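Local coordinates for rhizavidin (Rhizobium etli, PDB 3EW1), which binds biotin with high affinity as a dimeric member of the avidin family, at residues N92-N103 / E115-Y123. Numbering follows the deposited sequence.
Sequences NGNNTEIVTSWN and EQGQDTFQY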
loop_
_atom_site.group_PDB
_atom_site.type_symbol
_atom_site.label_atom_id
_atom_site.label_comp_id
_atom_site.label_asym_id
_atom_site.label_seq_id
_atom_site.Cartn_x
_atom_site.Cartn_y
_atom_site.Cartn_z
ATOM N N ASN B 92 -12.751 14.055 14.317
ATOM C CA ASN B 92 -14.112 14.591 14.405
ATOM C C ASN B 92 -14.866 13.976 15.574
ATOM O O ASN B 92 -14.645 12.811 15.927
ATOM C CB ASN B 92 -14.885 14.392 13.095
ATOM C CG ASN B 92 -15.400 12.968 12.914
ATOM O OD1 ASN B 92 -16.563 12.767 12.557
ATOM N ND2 ASN B 92 -14.536 11.974 13.153
ATOM N N GLY B 93 -15.752 14.763 16.180
ATOM C CA GLY B 93 -16.570 14.286 17.300
ATOM C C GLY B 93 -15.734 13.579 18.365
ATOM O O GLY B 93 -16.157 12.554 18.914
ATOM N N ASN B 94 -14.545 14.113 18.649
ATOM C CA ASN B 94 -13.647 13.540 19.653
ATOM C C ASN B 94 -13.112 12.106 19.332
ATOM O O ASN B 94 -12.687 11.372 20.224
ATOM C CB ASN B 94 -14.307 13.571 21.038
ATOM C CG ASN B 94 -13.304 13.819 22.157
ATOM O OD1 ASN B 94 -12.967 12.897 22.914
ATOM N ND2 ASN B 94 -12.799 15.059 22.257
ATOM N N ASN B 95 -13.117 11.729 18.060
ATOM C CA ASN B 95 -12.548 10.452 17.661
ATOM C C ASN B 95 -11.716 10.668 16.404
ATOM O O ASN B 95 -12.041 11.501 15.580
ATOM C CB ASN B 95 -13.657 9.423 17.379
ATOM C CG ASN B 95 -13.167 7.944 17.494
ATOM O OD1 ASN B 95 -12.370 7.607 18.381
ATOM N ND2 ASN B 95 -13.662 7.068 16.599
ATOM N N THR B 96 -10.640 9.906 16.271
ATOM C CA THR B 96 -9.841 9.904 15.055
ATOM C C THR B 96 -10.515 9.029 13.977
ATOM O O THR B 96 -11.115 8.006 14.293
ATOM C CB THR B 96 -8.466 9.319 15.361
ATOM O OG1 THR B 96 -7.978 9.942 16.561
ATOM C CG2 THR B 96 -7.504 9.608 14.240
ATOM N N GLU B 97 -10.420 9.444 12.719
ATOM C CA GLU B 97 -10.951 8.642 11.597
ATOM C C GLU B 97 -9.945 8.701 10.460
ATOM O O GLU B 97 -9.141 9.645 10.369
ATOM C CB GLU B 97 -12.350 9.109 11.130
ATOM C CG GLU B 97 -12.404 10.543 10.599
ATOM C CD GLU B 97 -13.813 11.014 10.148
ATOM O OE1 GLU B 97 -13.894 12.167 9.638
ATOM O OE2 GLU B 97 -14.824 10.263 10.304
ATOM N N ILE B 98 -9.948 7.670 9.616
ATOM C CA ILE B 98 -9.111 7.722 8.426
ATOM C C ILE B 98 -10.022 7.743 7.225
ATOM O O ILE B 98 -10.827 6.839 7.054
ATOM C CB ILE B 98 -8.174 6.496 8.361
ATOM C CG1 ILE B 98 -7.329 6.404 9.644
ATOM C CG2 ILE B 98 -7.246 6.552 7.131
ATOM C CD1 ILE B 98 -6.486 5.100 9.807
ATOM N N VAL B 99 -9.920 8.790 6.421
ATOM C CA VAL B 99 -10.750 8.975 5.242
ATOM C C VAL B 99 -9.936 8.527 4.040
ATOM O O VAL B 99 -8.811 9.017 3.813
ATOM C CB VAL B 99 -11.166 10.464 5.061
ATOM C CG1 VAL B 99 -11.957 10.647 3.758
ATOM C CG2 VAL B 99 -12.012 10.953 6.249
ATOM N N THR B 100 -10.489 7.576 3.286
ATOM C CA THR B 100 -9.738 6.943 2.187
ATOM C C THR B 100 -10.522 6.799 0.879
ATOM O O THR B 100 -11.758 6.740 0.888
ATOM C CB THR B 100 -9.274 5.497 2.553
ATOM O OG1 THR B 100 -10.383 4.604 2.571
ATOM C CG2 THR B 100 -8.491 5.408 3.845
ATOM N N SER B 101 -9.787 6.727 -0.237
ATOM C CA SER B 101 -10.275 6.184 -1.545
ATOM C C SER B 101 -9.569 4.907 -1.742
ATOM O O SER B 101 -8.416 4.793 -1.328
ATOM C CB SER B 101 -9.878 7.111 -2.689
ATOM O OG SER B 101 -10.594 8.351 -2.527
ATOM N N TRP B 102 -10.251 3.955 -2.389
ATOM C CA TRP B 102 -9.635 2.652 -2.695
ATOM C C TRP B 102 -9.868 2.273 -4.128
ATOM O O TRP B 102 -10.826 2.712 -4.791
ATOM C CB TRP B 102 -10.109 1.550 -1.741
ATOM C CG TRP B 102 -11.617 1.337 -1.600
ATOM C CD1 TRP B 102 -12.435 1.768 -0.573
ATOM C CD2 TRP B 102 -12.467 0.587 -2.497
ATOM N NE1 TRP B 102 -13.731 1.356 -0.801
ATOM C CE2 TRP B 102 -13.781 0.633 -1.967
ATOM C CE3 TRP B 102 -12.254 -0.078 -3.705
ATOM C CZ2 TRP B 102 -14.870 0.028 -2.601
ATOM C CZ3 TRP B 102 -13.346 -0.692 -4.340
ATOM C CH2 TRP B 102 -14.631 -0.634 -3.788
ATOM N N ASN B 103 -8.923 1.452 -4.602
ATOM C CA ASN B 103 -9.021 0.726 -5.852
ATOM C C ASN B 103 -8.970 -0.764 -5.550
ATOM O O ASN B 103 -8.239 -1.187 -4.677
ATOM C CB ASN B 103 -7.878 1.118 -6.792
ATOM C CG ASN B 103 -8.067 2.519 -7.373
ATOM O OD1 ASN B 103 -9.165 2.852 -7.872
ATOM N ND2 ASN B 103 -7.001 3.315 -7.387
ATOM N N GLU B 115 -12.054 -1.619 -9.798
ATOM C CA GLU B 115 -13.250 -0.990 -9.229
ATOM C C GLU B 115 -12.786 0.109 -8.225
ATOM O O GLU B 115 -11.736 -0.011 -7.633
ATOM C CB GLU B 115 -14.092 -2.059 -8.535
ATOM C CG GLU B 115 -15.223 -1.576 -7.671
ATOM C CD GLU B 115 -16.549 -1.501 -8.405
ATOM O OE1 GLU B 115 -16.574 -1.061 -9.579
ATOM O OE2 GLU B 115 -17.574 -1.878 -7.792
ATOM N N GLN B 116 -13.560 1.176 -8.054
ATOM C CA GLN B 116 -13.172 2.274 -7.158
ATOM C C GLN B 116 -14.224 2.535 -6.126
ATOM O O GLN B 116 -15.405 2.297 -6.370
ATOM C CB GLN B 116 -12.986 3.560 -7.945
ATOM C CG GLN B 116 -12.053 3.427 -9.137
ATOM C CD GLN B 116 -11.690 4.770 -9.711
ATOM O OE1 GLN B 116 -12.560 5.617 -9.914
ATOM N NE2 GLN B 116 -10.404 4.989 -9.954
ATOM N N GLY B 117 -13.793 3.053 -4.980
ATOM C CA GLY B 117 -14.722 3.382 -3.894
ATOM C C GLY B 117 -14.107 4.240 -2.809
ATOM O O GLY B 117 -12.997 4.726 -2.937
ATOM N N GLN B 118 -14.855 4.418 -1.732
ATOM C CA GLN B 118 -14.389 5.171 -0.591
ATOM C C GLN B 118 -14.726 4.438 0.684
ATOM O O GLN B 118 -15.821 3.872 0.811
ATOM C CB GLN B 118 -15.076 6.529 -0.537
ATOM C CG GLN B 118 -14.639 7.526 -1.582
ATOM C CD GLN B 118 -15.845 8.219 -2.178
ATOM O OE1 GLN B 118 -16.199 9.343 -1.800
ATOM N NE2 GLN B 118 -16.523 7.522 -3.089
ATOM N N ASP B 119 -13.808 4.488 1.650
ATOM C CA ASP B 119 -14.040 3.928 2.983
ATOM C C ASP B 119 -13.576 4.965 3.985
ATOM O O ASP B 119 -12.554 5.605 3.771
ATOM C CB ASP B 119 -13.168 2.700 3.250
ATOM C CG ASP B 119 -13.709 1.435 2.669
ATOM O OD1 ASP B 119 -14.821 1.398 2.115
ATOM O OD2 ASP B 119 -12.975 0.430 2.759
ATOM N N THR B 120 -14.308 5.089 5.093
ATOM C CA THR B 120 -13.866 5.877 6.235
ATOM C C THR B 120 -13.840 4.978 7.457
ATOM O O THR B 120 -14.867 4.382 7.808
ATOM C CB THR B 120 -14.812 7.089 6.481
ATOM O OG1 THR B 120 -14.722 7.955 5.354
ATOM C CG2 THR B 120 -14.427 7.882 7.773
ATOM N N PHE B 121 -12.678 4.928 8.114
ATOM C CA PHE B 121 -12.422 4.076 9.262
ATOM C C PHE B 121 -12.495 4.892 10.545
ATOM O O PHE B 121 -11.814 5.895 10.628
ATOM C CB PHE B 121 -11.000 3.470 9.131
ATOM C CG PHE B 121 -10.861 2.487 8.006
ATOM C CD1 PHE B 121 -10.553 2.913 6.698
ATOM C CD2 PHE B 121 -11.100 1.155 8.219
ATOM C CE1 PHE B 121 -10.417 1.985 5.627
ATOM C CE2 PHE B 121 -10.952 0.221 7.136
ATOM C CZ PHE B 121 -10.657 0.676 5.868
ATOM N N GLN B 122 -13.248 4.406 11.542
ATOM C CA GLN B 122 -13.274 5.028 12.867
ATOM C C GLN B 122 -12.359 4.286 13.827
ATOM O O GLN B 122 -12.317 3.035 13.820
ATOM C CB GLN B 122 -14.696 4.970 13.454
ATOM C CG GLN B 122 -15.717 5.617 12.583
ATOM C CD GLN B 122 -15.464 7.088 12.323
ATOM O OE1 GLN B 122 -15.067 7.839 13.217
ATOM N NE2 GLN B 122 -15.700 7.511 11.094
ATOM N N TYR B 123 -11.645 5.031 14.669
ATOM C CA TYR B 123 -10.811 4.449 15.690
ATOM C C TYR B 123 -11.687 3.667 16.659
ATOM O O TYR B 123 -12.776 4.142 17.043
ATOM C CB TYR B 123 -10.016 5.547 16.421
ATOM C CG TYR B 123 -9.283 5.046 17.620
ATOM C CD1 TYR B 123 -9.829 5.183 18.902
ATOM C CD2 TYR B 123 -8.060 4.384 17.484
ATOM C CE1 TYR B 123 -9.168 4.714 20.012
ATOM C CE2 TYR B 123 -7.381 3.891 18.589
ATOM C CZ TYR B 123 -7.945 4.047 19.860
ATOM O OH TYR B 123 -7.257 3.564 20.986
HETATM O O HOH W 1 -13.867 7.843 2.482
HETATM O O HOH W 2 -16.940 1.443 0.030
#
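Trp-102 lies flat over Gly-117, its partner in the last hairpin of the avidin beta barrel. Strands 95-108 and 111-124 run antiparallel here, and the short segments cross at 157°. CG of Trp-102 sits between its backbone N and carbonyl carbon (chi1 54°), which swings the indole across to the neighbouring strand. Gly-117 CA lies 3.7 Å from the centroid of the six-membered ring, a CH-pi contact over the face. Trp-102 CZ2 is 3.6 Å from Gly-117 CA. The far rim of the indole reaches Glu-115, where CZ3 comes within 3.9 Å of the Glu-115 CG. Its NE1 makes a weak bond to Asp-119 OD1 and another weak one to a water held by Gln-118 O. With an alanine in place of Trp-102, Gly-117 would probably be uncovered and the Asp-119 carboxylate would lose one N-H.

Asp-119 is a biotin-binding residue. Its stronger carboxylate partners are Gln-22 at OD1 and Trp-85 at OD2, with a weak bond from Asn-21, also a biotin residue. These donors probably fix the rotation of the carboxylate and stabilise its negative charge.

Phe-121 pairs with Ile-98 on the same face, their CB atoms 4.2 Å apart. Its ring edge points at Ile-98 O, while the ring meets Trp-85 edge-to-face and touches Tyr-41 of the biotin site. Between the Ile-98/Phe-121 and Trp-102/Gly-117 pairs, Asp-119 O accepts two bonds from one residue, from Thr-100 N at 2.9 Å and from Thr-100 OG1 at 2.7 Å.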